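Local coordinates for glycosyl hydrolase, family 8 (Clostridium perfringens, PDB 3REN), which is an alpha-amylase related to glycoside hydrolase family 8 and probably hydrolyses alpha-linked glucose polymers, at residues T43-K48 and K329-Y334. Numbering follows the deposited sequence.
Sequences TNYIDK and KTNSVY
The loop after strand 40-41 meets the loop leading into helix 335-346 at the surface of an (alpha/alpha)6 barrel, where Asn44 reaches across to Val333 and Tyr334. The touching parts run almost antiparallel, and one side-chain amide does much of the joining. Asn44 ND2 donates to Val333 O over 2.9 Å with an N-H...O angle of 171°, the acceptor lying practically in the amide plane. Because CG stands beside the backbone N (chi1 -54°), the amide lies alongside the Tyr334 side chain, its plane nearly perpendicular to the ring. ND2 thereby sits over one ring face, off-centre toward the rim, with Tyr334 CE2 at 3.3 Å. The same carbonyl also receives a CA-H...O contact, Asn44 CA to Val333 O at 3.3 Å.

Neither segment is a regular strand here, and one water links the backbones of the two loops. It accepts from Ile46 N, donates to Asn331 O at 2.7 Å and accepts weakly from Val333 N. Asn331 and Ser332 both face Asp327, a geometry that fits a G1 beta bulge, while Tyr334 is the N-cap residue of helix 335-346.

The apolar side of the contact centres on Tyr45 and Val333, whose CB atoms approach to 3.6 Å. With CG anti to the backbone N (chi1 176°), the Tyr45 ring extends alongside Asn331; Tyr45 CD2 comes 3.8 Å from Asn331 CB, the ring meets Asn331 O edge-on, and the ring and amide planes stand steeply to each other. Ile46 CG1 lies 3.7 Å from Asn331 O. Val333 also packs on Phe29 of helix 21-33, and Tyr45 touches Asp33 of the same helix, while His58 NE2 is hydrogen-bonded to Tyr45 O.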
loop_
_atom_site.group_PDB
_atom_site.type_symbol
_atom_site.label_atom_id
_atom_site.label_comp_id
_atom_site.label_asym_id
_atom_site.label_seq_id
_atom_site.Cartn_x
_atom_site.Cartn_y
_atom_site.Cartn_z
ATOM N N THR A 43 4.779 -13.258 4.406
ATOM C CA THR A 43 5.593 -12.100 4.011
ATOM C C THR A 43 6.604 -12.427 2.905
ATOM O O THR A 43 6.806 -11.626 2.001
ATOM C CB THR A 43 6.308 -11.555 5.251
ATOM O OG1 THR A 43 5.307 -11.278 6.242
ATOM C CG2 THR A 43 7.121 -10.286 4.907
ATOM N N ASN A 44 7.232 -13.595 2.996
ATOM C CA ASN A 44 8.139 -14.114 1.982
ATOM C C ASN A 44 7.798 -15.558 1.584
ATOM O O ASN A 44 7.085 -16.298 2.362
ATOM C CB ASN A 44 9.583 -14.083 2.510
ATOM C CG ASN A 44 10.000 -12.725 2.990
ATOM O OD1 ASN A 44 10.237 -12.547 4.155
ATOM N ND2 ASN A 44 10.069 -11.757 2.098
ATOM N N TYR A 45 8.322 -15.993 0.424
ATOM C CA TYR A 45 8.035 -17.336 -0.073
ATOM C C TYR A 45 8.694 -18.396 0.818
ATOM O O TYR A 45 8.140 -19.483 1.041
ATOM C CB TYR A 45 8.474 -17.473 -1.550
ATOM C CG TYR A 45 8.320 -18.840 -2.126
ATOM C CD1 TYR A 45 7.056 -19.386 -2.361
ATOM C CD2 TYR A 45 9.416 -19.613 -2.403
ATOM C CE1 TYR A 45 6.903 -20.674 -2.870
ATOM C CE2 TYR A 45 9.274 -20.913 -2.928
ATOM C CZ TYR A 45 8.024 -21.421 -3.160
ATOM O OH TYR A 45 7.870 -22.701 -3.675
ATOM N N ILE A 46 9.869 -18.046 1.350
ATOM C CA ILE A 46 10.684 -18.934 2.167
ATOM C C ILE A 46 10.758 -18.335 3.560
ATOM O O ILE A 46 10.938 -17.123 3.704
ATOM C CB ILE A 46 12.087 -19.077 1.501
ATOM C CG1 ILE A 46 11.935 -19.746 0.120
ATOM C CG2 ILE A 46 13.082 -19.792 2.382
ATOM C CD1 ILE A 46 11.619 -21.294 0.163
ATOM N N ASP A 47 10.603 -19.158 4.598
ATOM C CA ASP A 47 10.549 -18.608 5.962
ATOM C C ASP A 47 11.960 -18.223 6.449
ATOM O O ASP A 47 12.133 -17.207 7.123
ATOM C CB ASP A 47 9.805 -19.547 6.939
ATOM C CG ASP A 47 9.830 -19.048 8.406
ATOM O OD1 ASP A 47 9.111 -18.087 8.809
ATOM O OD2 ASP A 47 10.580 -19.657 9.186
ATOM N N LYS A 48 12.955 -19.007 6.071
ATOM C CA LYS A 48 14.342 -18.737 6.447
ATOM C C LYS A 48 15.278 -18.864 5.270
ATOM O O LYS A 48 15.417 -19.958 4.710
ATOM C CB LYS A 48 14.792 -19.773 7.470
ATOM C CG LYS A 48 14.443 -19.513 8.910
ATOM C CD LYS A 48 15.283 -20.504 9.765
ATOM C CE LYS A 48 15.252 -20.192 11.273
ATOM N NZ LYS A 48 15.846 -21.313 12.108
ATOM N N LYS A 329 16.376 -17.342 -8.852
ATOM C CA LYS A 329 17.652 -17.997 -8.496
ATOM C C LYS A 329 17.694 -18.383 -7.047
ATOM O O LYS A 329 18.278 -19.386 -6.699
ATOM C CB LYS A 329 18.859 -17.077 -8.734
ATOM C CG LYS A 329 18.979 -16.472 -10.133
ATOM C CD LYS A 329 19.969 -17.221 -10.995
ATOM C CE LYS A 329 20.804 -16.266 -11.857
ATOM N NZ LYS A 329 19.996 -15.481 -12.852
ATOM N N THR A 330 17.092 -17.569 -6.195
ATOM C CA THR A 330 17.181 -17.756 -4.764
ATOM C C THR A 330 15.809 -18.005 -4.131
ATOM O O THR A 330 15.726 -18.181 -2.923
ATOM C CB THR A 330 17.763 -16.491 -4.088
ATOM O OG1 THR A 330 16.960 -15.367 -4.461
ATOM C CG2 THR A 330 19.230 -16.232 -4.536
ATOM N N ASN A 331 14.746 -18.008 -4.935
ATOM C CA ASN A 331 13.355 -18.010 -4.420
ATOM C C ASN A 331 13.064 -16.907 -3.412
ATOM O O ASN A 331 12.294 -17.099 -2.453
ATOM C CB ASN A 331 12.963 -19.372 -3.844
ATOM C CG ASN A 331 12.748 -20.389 -4.922
ATOM O OD1 ASN A 331 12.556 -20.019 -6.092
ATOM N ND2 ASN A 331 12.780 -21.665 -4.563
ATOM N N SER A 332 13.663 -15.748 -3.640
ATOM C CA SER A 332 13.408 -14.586 -2.794
ATOM C C SER A 332 12.168 -13.816 -3.310
ATOM O O SER A 332 12.118 -13.422 -4.456
ATOM C CB SER A 332 14.652 -13.679 -2.801
ATOM O OG SER A 332 14.364 -12.488 -2.121
ATOM N N VAL A 333 11.169 -13.618 -2.453
ATOM C CA VAL A 333 9.867 -13.101 -2.883
ATOM C C VAL A 333 9.353 -12.208 -1.742
ATOM O O VAL A 333 9.514 -12.593 -0.587
ATOM C CB VAL A 333 8.843 -14.251 -3.142
ATOM C CG1 VAL A 333 7.403 -13.718 -3.340
ATOM C CG2 VAL A 333 9.228 -15.092 -4.359
ATOM N N TYR A 334 8.773 -11.057 -2.067
ATOM C CA TYR A 334 8.132 -10.185 -1.094
ATOM C C TYR A 334 6.643 -10.066 -1.364
ATOM O O TYR A 334 6.253 -9.627 -2.445
ATOM C CB TYR A 334 8.796 -8.772 -1.063
ATOM C CG TYR A 334 10.096 -8.843 -0.309
ATOM C CD1 TYR A 334 11.259 -9.318 -0.916
ATOM C CD2 TYR A 334 10.135 -8.544 1.065
ATOM C CE1 TYR A 334 12.455 -9.456 -0.181
ATOM C CE2 TYR A 334 11.310 -8.669 1.803
ATOM C CZ TYR A 334 12.463 -9.124 1.171
ATOM O OH TYR A 334 13.621 -9.243 1.915
HETATM O O HOH W 1 11.293 -15.862 -0.251
#